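Local coordinates for protein voltage-sensor containing phosphatase (Ciona intestinalis, PDB 3V0D) that probably dephosphorylates membrane phosphoinositides under the control of a voltage sensor, through a tensin-type phosphatase domain joined to a PTEN-like C2 domain, at residues M199-V204 / C263-G268; F292-S297 / V329-S334; S224-S229 / K271-S276; Q195-K200 / T296-G301. The protein carries 1 engineered substitution. One frame throughout, in Å; residues are numbered along the deposited sequence.

Contact 1 (M199-V204 / C263-G268)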
loop_
_atom_site.group_PDB
_atom_site.type_symbol
_atom_site.label_atom_id
_atom_site.label_comp_id
_atom_site.label_asym_id
_atom_site.label_seq_id
_atom_site.Cartn_x
_atom_site.Cartn_y
_atom_site.Cartn_z
ATOM N N MET A 199 0.028 13.338 16.497
ATOM C CA MET A 199 1.370 13.359 15.940
ATOM C C MET A 199 2.394 12.741 16.892
ATOM O O MET A 199 2.334 12.935 18.116
ATOM C CB MET A 199 1.747 14.801 15.555
ATOM C CG MET A 199 3.039 14.922 14.726
ATOM S SD MET A 199 3.494 16.578 14.165
ATOM C CE MET A 199 2.215 16.928 12.959
ATOM N N LYS A 200 3.318 11.978 16.319
ATOM C CA LYS A 200 4.471 11.510 17.065
ATOM C C LYS A 200 5.702 11.768 16.219
ATOM O O LYS A 200 5.801 11.316 15.066
ATOM C CB LYS A 200 4.324 10.032 17.383
ATOM C CG LYS A 200 5.380 9.473 18.296
ATOM C CD LYS A 200 4.839 8.279 19.062
ATOM C CE LYS A 200 5.379 6.988 18.520
ATOM N NZ LYS A 200 4.273 6.031 18.318
ATOM N N LYS A 201 6.643 12.503 16.784
ATOM C CA LYS A 201 7.895 12.842 16.121
ATOM C C LYS A 201 8.974 11.878 16.583
ATOM O O LYS A 201 9.170 11.690 17.789
ATOM C CB LYS A 201 8.279 14.277 16.496
ATOM C CG LYS A 201 7.363 15.328 15.894
ATOM C CD LYS A 201 7.758 16.731 16.343
ATOM C CE LYS A 201 6.727 17.753 15.924
ATOM N NZ LYS A 201 6.985 19.059 16.568
ATOM N N LEU A 202 9.671 11.262 15.627
ATOM C CA LEU A 202 10.679 10.250 15.925
ATOM C C LEU A 202 11.910 10.465 15.071
ATOM O O LEU A 202 11.839 11.085 14.010
ATOM C CB LEU A 202 10.154 8.835 15.572
ATOM C CG LEU A 202 8.897 8.291 16.264
ATOM C CD1 LEU A 202 8.467 6.986 15.597
ATOM C CD2 LEU A 202 9.151 8.131 17.749
ATOM N N LYS A 203 13.044 9.922 15.513
ATOM C CA LYS A 203 14.196 9.760 14.631
ATOM C C LYS A 203 14.562 8.297 14.564
ATOM O O LYS A 203 14.521 7.603 15.579
ATOM C CB LYS A 203 15.409 10.554 15.156
ATOM C CG LYS A 203 15.278 12.058 14.984
ATOM C CD LYS A 203 16.485 12.775 15.557
ATOM C CE LYS A 203 16.407 14.286 15.355
ATOM N NZ LYS A 203 17.625 15.002 15.857
ATOM N N VAL A 204 14.950 7.806 13.395
ATOM C CA VAL A 204 15.530 6.461 13.324
ATOM C C VAL A 204 16.979 6.536 13.779
ATOM O O VAL A 204 17.754 7.374 13.266
ATOM C CB VAL A 204 15.473 5.910 11.871
ATOM C CG1 VAL A 204 16.257 4.612 11.752
ATOM C CG2 VAL A 204 14.046 5.694 11.442
ATOM N N CYS A 263 19.632 11.351 11.310
ATOM C CA CYS A 263 18.248 11.319 10.838
ATOM C C CYS A 263 17.528 12.601 11.253
ATOM O O CYS A 263 17.580 12.986 12.415
ATOM C CB CYS A 263 17.532 10.130 11.442
ATOM S SG CYS A 263 15.887 9.832 10.745
ATOM N N PRO A 264 16.808 13.244 10.318
ATOM C CA PRO A 264 15.986 14.382 10.723
ATOM C C PRO A 264 14.756 13.889 11.477
ATOM O O PRO A 264 14.437 12.691 11.489
ATOM C CB PRO A 264 15.573 14.999 9.376
ATOM C CG PRO A 264 15.539 13.843 8.451
ATOM C CD PRO A 264 16.704 12.980 8.877
ATOM N N VAL A 265 14.078 14.825 12.135
ATOM C CA VAL A 265 12.793 14.502 12.758
ATOM C C VAL A 265 11.804 13.978 11.703
ATOM O O VAL A 265 11.636 14.590 10.641
ATOM C CB VAL A 265 12.220 15.725 13.485
ATOM C CG1 VAL A 265 10.871 15.385 14.103
ATOM C CG2 VAL A 265 13.184 16.234 14.578
ATOM N N LEU A 266 11.196 12.836 12.011
ATOM C CA LEU A 266 10.221 12.156 11.143
ATOM C C LEU A 266 8.857 12.240 11.806
ATOM O O LEU A 266 8.720 12.057 13.011
ATOM C CB LEU A 266 10.587 10.673 11.012
ATOM C CG LEU A 266 11.995 10.369 10.500
ATOM C CD1 LEU A 266 12.196 8.876 10.514
ATOM C CD2 LEU A 266 12.286 10.970 9.134
ATOM N N ALA A 267 7.842 12.485 10.991
ATOM C CA ALA A 267 6.468 12.464 11.476
ATOM C C ALA A 267 5.586 12.010 10.322
ATOM O O ALA A 267 5.848 12.331 9.160
ATOM C CB ALA A 267 6.056 13.856 11.955
ATOM N N GLY A 268 4.573 11.230 10.642
ATOM C CA GLY A 268 3.611 10.805 9.636
ATOM C C GLY A 268 4.016 9.518 8.940
ATOM O O GLY A 268 4.577 8.609 9.550
HETATM O O HOH W 1 2.793 11.463 13.341
HETATM O O HOH W 2 19.642 13.470 14.143
HETATM O O HOH W 3 19.831 9.198 13.496
#

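Contact 2 (F292-S297 / V329-S334)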
loop_
_atom_site.group_PDB
_atom_site.type_symbol
_atom_site.label_atom_id
_atom_site.label_comp_id
_atom_site.label_asym_id
_atom_site.label_seq_id
_atom_site.Cartn_x
_atom_site.Cartn_y
_atom_site.Cartn_z
ATOM N N PHE A 292 9.353 -0.768 2.929
ATOM C CA PHE A 292 8.117 -0.801 3.702
ATOM C C PHE A 292 7.715 0.612 4.092
ATOM O O PHE A 292 8.545 1.520 4.136
ATOM C CB PHE A 292 8.232 -1.710 4.957
ATOM C CG PHE A 292 9.338 -1.339 5.876
ATOM C CD1 PHE A 292 9.172 -0.356 6.857
ATOM C CD2 PHE A 292 10.547 -2.031 5.804
ATOM C CE1 PHE A 292 10.204 -0.065 7.740
ATOM C CE2 PHE A 292 11.575 -1.752 6.698
ATOM C CZ PHE A 292 11.418 -0.765 7.637
ATOM N N TRP A 293 6.444 0.745 4.474
ATOM C CA TRP A 293 5.887 1.960 5.063
ATOM C C TRP A 293 5.471 1.736 6.495
ATOM O O TRP A 293 4.981 0.661 6.859
ATOM C CB TRP A 293 4.641 2.391 4.316
ATOM C CG TRP A 293 4.844 2.869 2.925
ATOM C CD1 TRP A 293 5.020 2.131 1.780
ATOM C CD2 TRP A 293 4.768 4.226 2.500
ATOM N NE1 TRP A 293 5.058 2.951 0.673
ATOM C CE2 TRP A 293 4.906 4.245 1.101
ATOM C CE3 TRP A 293 4.581 5.438 3.180
ATOM C CZ2 TRP A 293 4.844 5.419 0.362
ATOM C CZ3 TRP A 293 4.520 6.603 2.448
ATOM C CH2 TRP A 293 4.650 6.583 1.047
ATOM N N PHE A 294 5.561 2.782 7.301
ATOM C CA PHE A 294 4.942 2.797 8.613
ATOM C C PHE A 294 4.544 4.231 8.947
ATOM O O PHE A 294 5.026 5.177 8.332
ATOM C CB PHE A 294 5.869 2.208 9.699
ATOM C CG PHE A 294 7.060 3.068 9.993
ATOM C CD1 PHE A 294 7.042 3.954 11.064
ATOM C CD2 PHE A 294 8.183 3.058 9.171
ATOM C CE1 PHE A 294 8.115 4.778 11.319
ATOM C CE2 PHE A 294 9.270 3.900 9.417
ATOM C CZ PHE A 294 9.237 4.758 10.497
ATOM N N ASN A 295 3.682 4.383 9.949
ATOM C CA ASN A 295 3.283 5.703 10.419
ATOM C C ASN A 295 3.817 5.924 11.827
ATOM O O ASN A 295 3.635 5.085 12.721
ATOM C CB ASN A 295 1.764 5.857 10.370
ATOM C CG ASN A 295 1.338 7.287 10.710
ATOM O OD1 ASN A 295 1.405 7.696 11.865
ATOM N ND2 ASN A 295 0.944 8.051 9.712
ATOM N N THR A 296 4.512 7.047 12.015
ATOM C CA THR A 296 5.164 7.296 13.309
ATOM C C THR A 296 4.194 7.293 14.497
ATOM O O THR A 296 4.558 6.923 15.598
ATOM C CB THR A 296 5.941 8.611 13.307
ATOM O OG1 THR A 296 5.042 9.703 13.088
ATOM C CG2 THR A 296 7.046 8.633 12.269
ATOM N N SER A 297 2.949 7.710 14.267
ATOM C CA SER A 297 1.948 7.778 15.336
ATOM C C SER A 297 1.506 6.442 15.838
ATOM O O SER A 297 0.925 6.344 16.924
ATOM C CB SER A 297 0.701 8.459 14.851
ATOM O OG SER A 297 1.004 9.763 14.522
ATOM N N VAL A 329 13.373 -7.088 9.705
ATOM C CA VAL A 329 13.991 -5.763 9.769
ATOM C C VAL A 329 13.379 -5.038 10.957
ATOM O O VAL A 329 12.160 -4.988 11.087
ATOM C CB VAL A 329 13.752 -4.958 8.473
ATOM C CG1 VAL A 329 14.393 -3.560 8.598
ATOM C CG2 VAL A 329 14.345 -5.708 7.254
ATOM N N LYS A 330 14.240 -4.490 11.816
ATOM C CA LYS A 330 13.836 -3.711 12.989
ATOM C C LYS A 330 14.422 -2.301 12.870
ATOM O O LYS A 330 15.641 -2.162 12.713
ATOM C CB LYS A 330 14.313 -4.376 14.274
ATOM C CG LYS A 330 14.062 -3.528 15.502
ATOM C CD LYS A 330 14.471 -4.209 16.777
ATOM C CE LYS A 330 15.957 -4.226 16.944
ATOM N NZ LYS A 330 16.274 -4.670 18.326
ATOM N N LEU A 331 13.569 -1.280 12.982
ATOM C CA LEU A 331 14.037 0.082 13.172
ATOM C C LEU A 331 13.965 0.440 14.632
ATOM O O LEU A 331 12.944 0.171 15.293
ATOM C CB LEU A 331 13.192 1.095 12.396
ATOM C CG LEU A 331 13.121 0.888 10.889
ATOM C CD1 LEU A 331 12.212 1.934 10.264
ATOM C CD2 LEU A 331 14.510 0.953 10.276
ATOM N N THR A 332 15.036 1.031 15.141
ATOM C CA THR A 332 15.069 1.602 16.485
ATOM C C THR A 332 14.904 3.111 16.357
ATOM O O THR A 332 15.471 3.726 15.449
ATOM C CB THR A 332 16.407 1.241 17.155
ATOM O OG1 THR A 332 16.518 -0.187 17.188
ATOM C CG2 THR A 332 16.518 1.804 18.570
ATOM N N PHE A 333 14.163 3.706 17.301
ATOM C CA PHE A 333 13.829 5.133 17.265
ATOM C C PHE A 333 14.242 5.835 18.550
ATOM O O PHE A 333 14.228 5.229 19.632
ATOM C CB PHE A 333 12.304 5.325 17.182
ATOM C CG PHE A 333 11.664 4.695 15.976
ATOM C CD1 PHE A 333 10.835 3.597 16.109
ATOM C CD2 PHE A 333 11.871 5.223 14.701
ATOM C CE1 PHE A 333 10.219 3.033 15.001
ATOM C CE2 PHE A 333 11.262 4.665 13.581
ATOM C CZ PHE A 333 10.439 3.557 13.737
ATOM N N SER A 334 14.509 7.130 18.427
ATOM C CA SER A 334 14.504 8.032 19.563
ATOM C C SER A 334 13.292 8.952 19.465
ATOM O O SER A 334 12.778 9.237 18.379
ATOM C CB SER A 334 15.792 8.849 19.614
ATOM O OG SER A 334 15.897 9.704 18.490
#

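Contact 3 (S224-S229 / K271-S276)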
loop_
_atom_site.group_PDB
_atom_site.type_symbol
_atom_site.label_atom_id
_atom_site.label_comp_id
_atom_site.label_asym_id
_atom_site.label_seq_id
_atom_site.Cartn_x
_atom_site.Cartn_y
_atom_site.Cartn_z
ATOM N N SER A 224 22.197 -0.255 1.170
ATOM C CA SER A 224 21.974 1.130 1.563
ATOM C C SER A 224 20.501 1.258 1.937
ATOM O O SER A 224 19.670 0.435 1.547
ATOM C CB SER A 224 22.382 2.109 0.461
ATOM O OG SER A 224 21.769 1.772 -0.752
ATOM N N MET A 225 20.184 2.311 2.686
ATOM C CA MET A 225 18.824 2.524 3.180
ATOM C C MET A 225 18.452 3.975 2.943
ATOM O O MET A 225 19.194 4.875 3.339
ATOM C CB MET A 225 18.736 2.199 4.672
ATOM C CG MET A 225 17.333 2.324 5.239
ATOM S SD MET A 225 17.244 2.032 7.007
ATOM C CE MET A 225 17.992 3.540 7.617
ATOM N N GLN A 226 17.307 4.187 2.309
ATOM C CA GLN A 226 16.783 5.517 2.043
ATOM C C GLN A 226 15.502 5.698 2.832
ATOM O O GLN A 226 14.609 4.843 2.803
ATOM C CB GLN A 226 16.478 5.639 0.552
ATOM C CG GLN A 226 16.029 7.028 0.133
ATOM C CD GLN A 226 15.531 7.038 -1.283
ATOM O OE1 GLN A 226 14.652 6.254 -1.650
ATOM N NE2 GLN A 226 16.060 7.954 -2.104
ATOM N N ILE A 227 15.399 6.834 3.517
ATOM C CA ILE A 227 14.166 7.208 4.221
ATOM C C ILE A 227 13.498 8.334 3.431
ATOM O O ILE A 227 14.148 9.340 3.105
ATOM C CB ILE A 227 14.447 7.659 5.678
ATOM C CG1 ILE A 227 15.240 6.585 6.434
ATOM C CG2 ILE A 227 13.127 8.036 6.373
ATOM C CD1 ILE A 227 15.531 6.906 7.894
ATOM N N VAL A 228 12.215 8.136 3.138
ATOM C CA VAL A 228 11.421 9.063 2.343
ATOM C C VAL A 228 10.238 9.555 3.180
ATOM O O VAL A 228 9.549 8.750 3.839
ATOM C CB VAL A 228 10.917 8.351 1.057
ATOM C CG1 VAL A 228 9.894 9.202 0.290
ATOM C CG2 VAL A 228 12.078 7.958 0.163
ATOM N N SER A 229 9.992 10.865 3.127
ATOM C CA SER A 229 8.868 11.471 3.813
ATOM C C SER A 229 8.257 12.482 2.867
ATOM O O SER A 229 8.983 13.309 2.318
ATOM C CB SER A 229 9.345 12.202 5.064
ATOM O OG SER A 229 8.300 12.939 5.664
ATOM N N LYS A 271 8.433 6.005 4.400
ATOM C CA LYS A 271 8.773 4.903 3.513
ATOM C C LYS A 271 10.267 4.656 3.628
ATOM O O LYS A 271 11.066 5.600 3.570
ATOM C CB LYS A 271 8.417 5.305 2.089
ATOM C CG LYS A 271 8.656 4.253 1.044
ATOM C CD LYS A 271 8.409 4.823 -0.369
ATOM C CE LYS A 271 8.506 3.782 -1.425
ATOM N NZ LYS A 271 8.254 4.375 -2.731
ATOM N N VAL A 272 10.651 3.398 3.782
ATOM C CA VAL A 272 12.050 3.028 3.954
ATOM C C VAL A 272 12.374 2.033 2.858
ATOM O O VAL A 272 11.709 0.992 2.734
ATOM C CB VAL A 272 12.288 2.410 5.341
ATOM C CG1 VAL A 272 13.757 2.131 5.541
ATOM C CG2 VAL A 272 11.764 3.346 6.438
ATOM N N ARG A 273 13.372 2.355 2.040
ATOM C CA ARG A 273 13.772 1.525 0.901
ATOM C C ARG A 273 15.182 1.020 1.125
ATOM O O ARG A 273 16.076 1.780 1.516
ATOM C CB ARG A 273 13.749 2.330 -0.398
ATOM C CG ARG A 273 12.353 2.849 -0.748
ATOM C CD ARG A 273 12.391 3.797 -1.975
ATOM N NE ARG A 273 12.745 3.084 -3.198
ATOM C CZ ARG A 273 13.923 3.138 -3.805
ATOM N NH1 ARG A 273 14.888 3.940 -3.377
ATOM N NH2 ARG A 273 14.118 2.369 -4.863
ATOM N N PHE A 274 15.397 -0.249 0.826
ATOM C CA PHE A 274 16.723 -0.863 0.914
ATOM C C PHE A 274 17.176 -1.201 -0.484
ATOM O O PHE A 274 16.491 -1.927 -1.223
ATOM C CB PHE A 274 16.713 -2.111 1.809
ATOM C CG PHE A 274 16.433 -1.790 3.228
ATOM C CD1 PHE A 274 15.116 -1.584 3.652
ATOM C CD2 PHE A 274 17.465 -1.642 4.151
ATOM C CE1 PHE A 274 14.826 -1.256 4.961
ATOM C CE2 PHE A 274 17.174 -1.316 5.498
ATOM C CZ PHE A 274 15.836 -1.107 5.884
ATOM N N MET A 275 18.348 -0.670 -0.843
ATOM C CA MET A 275 18.969 -0.855 -2.154
ATOM C C MET A 275 20.222 -1.698 -2.007
ATOM O O MET A 275 20.792 -1.782 -0.912
ATOM C CB MET A 275 19.286 0.517 -2.763
ATOM C CG MET A 275 18.024 1.297 -3.120
ATOM S SD MET A 275 18.280 3.020 -3.504
ATOM C CE MET A 275 18.628 3.630 -1.864
ATOM N N SER A 276 20.658 -2.289 -3.116
ATOM C CA SER A 276 21.833 -3.134 -3.071
ATOM C C SER A 276 22.682 -2.983 -4.302
ATOM O O SER A 276 22.164 -2.874 -5.417
ATOM C CB SER A 276 21.401 -4.590 -2.964
ATOM O OG SER A 276 22.498 -5.474 -3.046
HETATM O O HOH W 4 23.485 -0.025 -1.988
#

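Contact 4 (Q195-K200 / T296-G301)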
loop_
_atom_site.group_PDB
_atom_site.type_symbol
_atom_site.label_atom_id
_atom_site.label_comp_id
_atom_site.label_asym_id
_atom_site.label_seq_id
_atom_site.Cartn_x
_atom_site.Cartn_y
_atom_site.Cartn_z
ATOM N N GLN A 195 -10.601 9.243 14.189
ATOM C CA GLN A 195 -9.812 10.472 14.050
ATOM C C GLN A 195 -8.353 10.113 13.810
ATOM O O GLN A 195 -7.877 9.080 14.287
ATOM C CB GLN A 195 -9.894 11.336 15.325
ATOM C CG GLN A 195 -11.316 11.594 15.841
ATOM C CD GLN A 195 -12.162 12.524 14.972
ATOM O OE1 GLN A 195 -13.405 12.504 15.054
ATOM N NE2 GLN A 195 -11.522 13.365 14.190
ATOM N N LEU A 196 -7.625 10.973 13.093
ATOM C CA LEU A 196 -6.207 10.769 12.920
ATOM C C LEU A 196 -5.537 10.708 14.297
ATOM O O LEU A 196 -5.799 11.558 15.149
ATOM C CB LEU A 196 -5.593 11.914 12.094
ATOM C CG LEU A 196 -4.160 11.676 11.609
ATOM C CD1 LEU A 196 -4.146 10.648 10.479
ATOM C CD2 LEU A 196 -3.501 12.971 11.160
ATOM N N PRO A 197 -4.652 9.726 14.530
ATOM C CA PRO A 197 -3.960 9.687 15.822
ATOM C C PRO A 197 -3.097 10.925 16.032
ATOM O O PRO A 197 -2.678 11.554 15.058
ATOM C CB PRO A 197 -3.084 8.421 15.717
ATOM C CG PRO A 197 -3.830 7.549 14.746
ATOM C CD PRO A 197 -4.379 8.522 13.722
ATOM N N PRO A 198 -2.786 11.241 17.290
ATOM C CA PRO A 198 -1.925 12.402 17.530
ATOM C C PRO A 198 -0.546 12.220 16.907
ATOM O O PRO A 198 -0.021 11.099 16.825
ATOM C CB PRO A 198 -1.764 12.452 19.053
ATOM C CG PRO A 198 -2.506 11.335 19.607
ATOM C CD PRO A 198 -3.145 10.533 18.531
ATOM N N MET A 199 0.028 13.338 16.497
ATOM C CA MET A 199 1.370 13.359 15.940
ATOM C C MET A 199 2.394 12.741 16.892
ATOM O O MET A 199 2.334 12.935 18.116
ATOM C CB MET A 199 1.747 14.801 15.555
ATOM C CG MET A 199 3.039 14.922 14.726
ATOM S SD MET A 199 3.494 16.578 14.165
ATOM C CE MET A 199 2.215 16.928 12.959
ATOM N N LYS A 200 3.318 11.978 16.319
ATOM C CA LYS A 200 4.471 11.510 17.065
ATOM C C LYS A 200 5.702 11.768 16.219
ATOM O O LYS A 200 5.801 11.316 15.066
ATOM C CB LYS A 200 4.324 10.032 17.383
ATOM C CG LYS A 200 5.380 9.473 18.296
ATOM C CD LYS A 200 4.839 8.279 19.062
ATOM C CE LYS A 200 5.379 6.988 18.520
ATOM N NZ LYS A 200 4.273 6.031 18.318
ATOM N N THR A 296 4.512 7.047 12.015
ATOM C CA THR A 296 5.164 7.296 13.309
ATOM C C THR A 296 4.194 7.293 14.497
ATOM O O THR A 296 4.558 6.923 15.598
ATOM C CB THR A 296 5.941 8.611 13.307
ATOM O OG1 THR A 296 5.042 9.703 13.088
ATOM C CG2 THR A 296 7.046 8.633 12.269
ATOM N N SER A 297 2.949 7.710 14.267
ATOM C CA SER A 297 1.948 7.778 15.336
ATOM C C SER A 297 1.506 6.442 15.838
ATOM O O SER A 297 0.925 6.344 16.924
ATOM C CB SER A 297 0.701 8.459 14.851
ATOM O OG SER A 297 1.004 9.763 14.522
ATOM N N LEU A 298 1.723 5.411 15.032
ATOM C CA LEU A 298 1.253 4.078 15.340
ATOM C C LEU A 298 2.377 3.170 15.816
ATOM O O LEU A 298 2.141 2.022 16.165
ATOM C CB LEU A 298 0.299 3.516 14.286
ATOM C CG LEU A 298 -0.984 4.347 14.146
ATOM C CD1 LEU A 298 -1.746 3.861 12.940
ATOM C CD2 LEU A 298 -1.882 4.265 15.361
ATOM N N VAL A 299 3.598 3.717 15.897
ATOM C CA VAL A 299 4.739 3.020 16.493
ATOM C C VAL A 299 4.494 2.813 17.973
ATOM O O VAL A 299 4.017 3.710 18.661
ATOM C CB VAL A 299 6.050 3.815 16.261
ATOM C CG1 VAL A 299 7.212 3.251 17.088
ATOM C CG2 VAL A 299 6.409 3.768 14.802
ATOM N N GLU A 300 4.840 1.619 18.436
ATOM C CA GLU A 300 4.755 1.280 19.847
ATOM C C GLU A 300 6.149 1.170 20.437
ATOM O O GLU A 300 7.017 0.474 19.909
ATOM C CB GLU A 300 3.992 -0.031 20.028
ATOM C CG GLU A 300 2.582 0.015 19.452
ATOM C CD GLU A 300 1.874 -1.316 19.518
ATOM O OE1 GLU A 300 1.790 -1.996 18.470
ATOM O OE2 GLU A 300 1.410 -1.680 20.617
ATOM N N GLY A 301 6.371 1.881 21.532
ATOM C CA GLY A 301 7.647 1.832 22.222
ATOM C C GLY A 301 8.737 2.444 21.371
ATOM O O GLY A 301 8.508 3.451 20.700
HETATM O O HOH W 5 -1.291 10.175 12.793
HETATM O O HOH W 6 -0.880 12.371 13.589
HETATM O O HOH W 7 -0.049 8.627 18.487
HETATM O O HOH W 1 2.793 11.463 13.341
#

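Contact 1 (M199-V204 / C263-G268)
Leu202 and Leu266 face each other as an antiparallel hydrogen-bonded pair, the one beta bridge between 199-204 and 263-268. Leu202 N donates a hydrogen bond to Leu266 O at 2.9 Å, and Leu266 N donates one to Leu202 O at 2.7 Å. Next to the bridge, Lys201 CA sends a C-H toward Leu266 O from 3.3 Å. At the far end Val204 N makes a weak hydrogen bond to the sulfur of Cys263. That SG stands anti to the backbone N of Cys263 (chi1 -171°), which brings it to 3.5 Å from Val204 N.

Water fills out the polar edges. One molecule bridges Val204 O and Cys263 N, another joins Lys203 NZ to Cys263 O, and a third accepts from Lys200 N and, weakly, from Gly268 N.

Apolar contacts lie on both sides of the bridge. Val204 CG2 meets Leu266 CD1 at 3.8 Å, in the interior where Ile227 also packs. On the outer side Val265 is straddled by two lysine stems: its CG1 touches Lys201 CB at 3.7 Å and its CG2 touches Lys203 CE at 3.8 Å. The extended Lys203 chain runs on past Cys263 O.

A lone antiparallel bridge of this kind fastens the segment joining strands 255-260 and 269-276, one from each sheet of the C2 beta-sandwich, to the start of strand 202-210.

Contact 2 (F292-S297 / V329-S334)
Phe294 reaches across to Leu331 and Phe333, and its side chain can be followed outward from the backbone. CB points at strand 329-334, and chi1 of 69° sets CG between the backbone N and the carbonyl carbon, the crowded position, with the ring directed at Leu331 and Phe333. CD1 and CD2 lead to the two flanks of the ring. On one flank CE2 meets Leu331 CD1 at 3.6 Å. On the other, CE1 lies 3.6 Å from Phe333 CZ. The tip atom CZ also rests against Phe333, touching both its CZ and its CE2. These two rings come from opposite strands with centroids 5.5 Å apart and planes inclined at 47°, an oblique aromatic pair.

Phe292 repeats the approach two residues earlier. Its CE1 has Leu331 CD1 at its edge, near the ring plane, at 3.8 Å, while CE2 touches Val329 CG1 at 3.8 Å. The CD1 methyl of Leu331 therefore sits between both phenylalanines and serves each.

The strands belong to different sheets. Their axes pass 11.1 Å apart at 37°, a spacing that side chains alone span. Val299 touches both Phe294 and Phe333, and Leu306 lies against Phe292. At the end of the first strand Asn295 OD1 accepts from Ser297 N, an Asx turn.

No hydrogen bond crosses between the two strands. The five touching residues are all buried and all hydrocarbon at their ends, which implies that shape fit and exclusion of water hold the sheets together here.

Contact 3 (S224-S229 / K271-S276)
Two neighbouring strands of the four-stranded antiparallel sheet in the C2 domain meet here, 224-229 beside 271-276, with Met225 set against Phe274 and Gln226 against Arg273. Paired backbone hydrogen bonds join Ser224 to Met275, Gln226 to Arg273 and Val228 to Lys271. The central pair is nearly straight, Gln226 N to Arg273 O measuring 2.8 Å at 170°. Between these pairs stand the non-hydrogen-bonded ones, Met225 with Phe274 and Ile227 with Val272.

One face carries Met225, Ile227, Val272 and Phe274. Met225 CG lies over a face of the Phe274 ring, 4.0 Å from its centroid and displaced toward the rim. The methionine chain then turns at chi3 (73°), with SD beside the same ring at 3.6 Å from Phe274 CZ, an oblique Met-aromatic contact. Met225 CG also meets Val272 CG1 at 3.6 Å. This face looks into the beta-sandwich: Val207 of the opposing sheet touches both Met225 and Phe274, and the ring of Phe290, on the next strand, stacks with that of Phe274.

The other face bears Ser224, Gln226, Val228, Lys271, Arg273 and Met275. Arg273 NH1 donates to Gln226 OE1 at 2.9 Å; the oxygen lies near the guanidinium plane, yet the donor stands well above the amide carbonyl plane. Stronger partners hold both ends, Glu233 for Gln226 NE2 and Asp286 for Arg273 NE. Asp286 also forms a salt bridge with Lys271. In one of its two conformers Met275 places CE against Gln226 CB at 3.8 Å, with Ser224 OG 3.4 Å from Met275 CB.

Contact 4 (Q195-K200 / T296-G301)
Pro197 is the first residue of 195-200 to touch the other loop. Ser297 and Leu298 each have two conformers, and the contacts given here hold for one of them. Pro197 CB rests on Ser297 CB, and Pro197 CG meets Leu298 CD2 at 3.9 Å, the two side chains crossing at about a right angle. A water donates both to Pro197 O, at 3.0 Å, and to Ser297 OG.

Pro198 follows with its carbonyl. Ser297 OG donates to Pro198 O at 2.9 Å, approaching from above the carbonyl plane, and a further water links that same oxygen to Ser297 O.

Lys200 is gripped at backbone and side chain. The water held by its backbone N donates to Thr296 OG1 and Ser297 OG. Its carbonyl O accepts from Thr296 OG1 at 2.7 Å, in the carbonyl plane. The side chain leaves anti to the backbone N (chi1 -173°), passes along Thr296 O and bends at its last two torsions. There the ammonium meets two backbone carbonyls of the 296-301 loop: Val299 O, modelled very short at 2.4 Å from NZ and so doubtful in its exact length, and Thr296 O, a weak bond at 2.9 Å.

Gly268 N also donates to Thr296 OG1. Pro197 and Leu298 pack on helix 176-191 as well, consistent with a linker between the phosphatase and C2 domains, clasped to a C2 loop just before strand 202-210.

The four contacts all lie in the C2 domain, and none includes the phosphatase signature loop, so they bear on the domain's build and not directly on catalysis. Contacts 1 and 4 both use Met199 and Lys200, share a water and have centres 11 Å apart; Gly268 O to Thr296 N, 2.9 Å, joins their second segments. Contact 2 spans the two sheets 9 Å from contact 1, centre to centre, and shares Thr296 and Ser297 with contact 4. Contact 3 lies within one sheet, whose next strand belongs to contact 2, through Phe292 O to Val272 N at 2.8 Å. Ile227 of contact 3 packs on Val204 and Leu266 of contact 1.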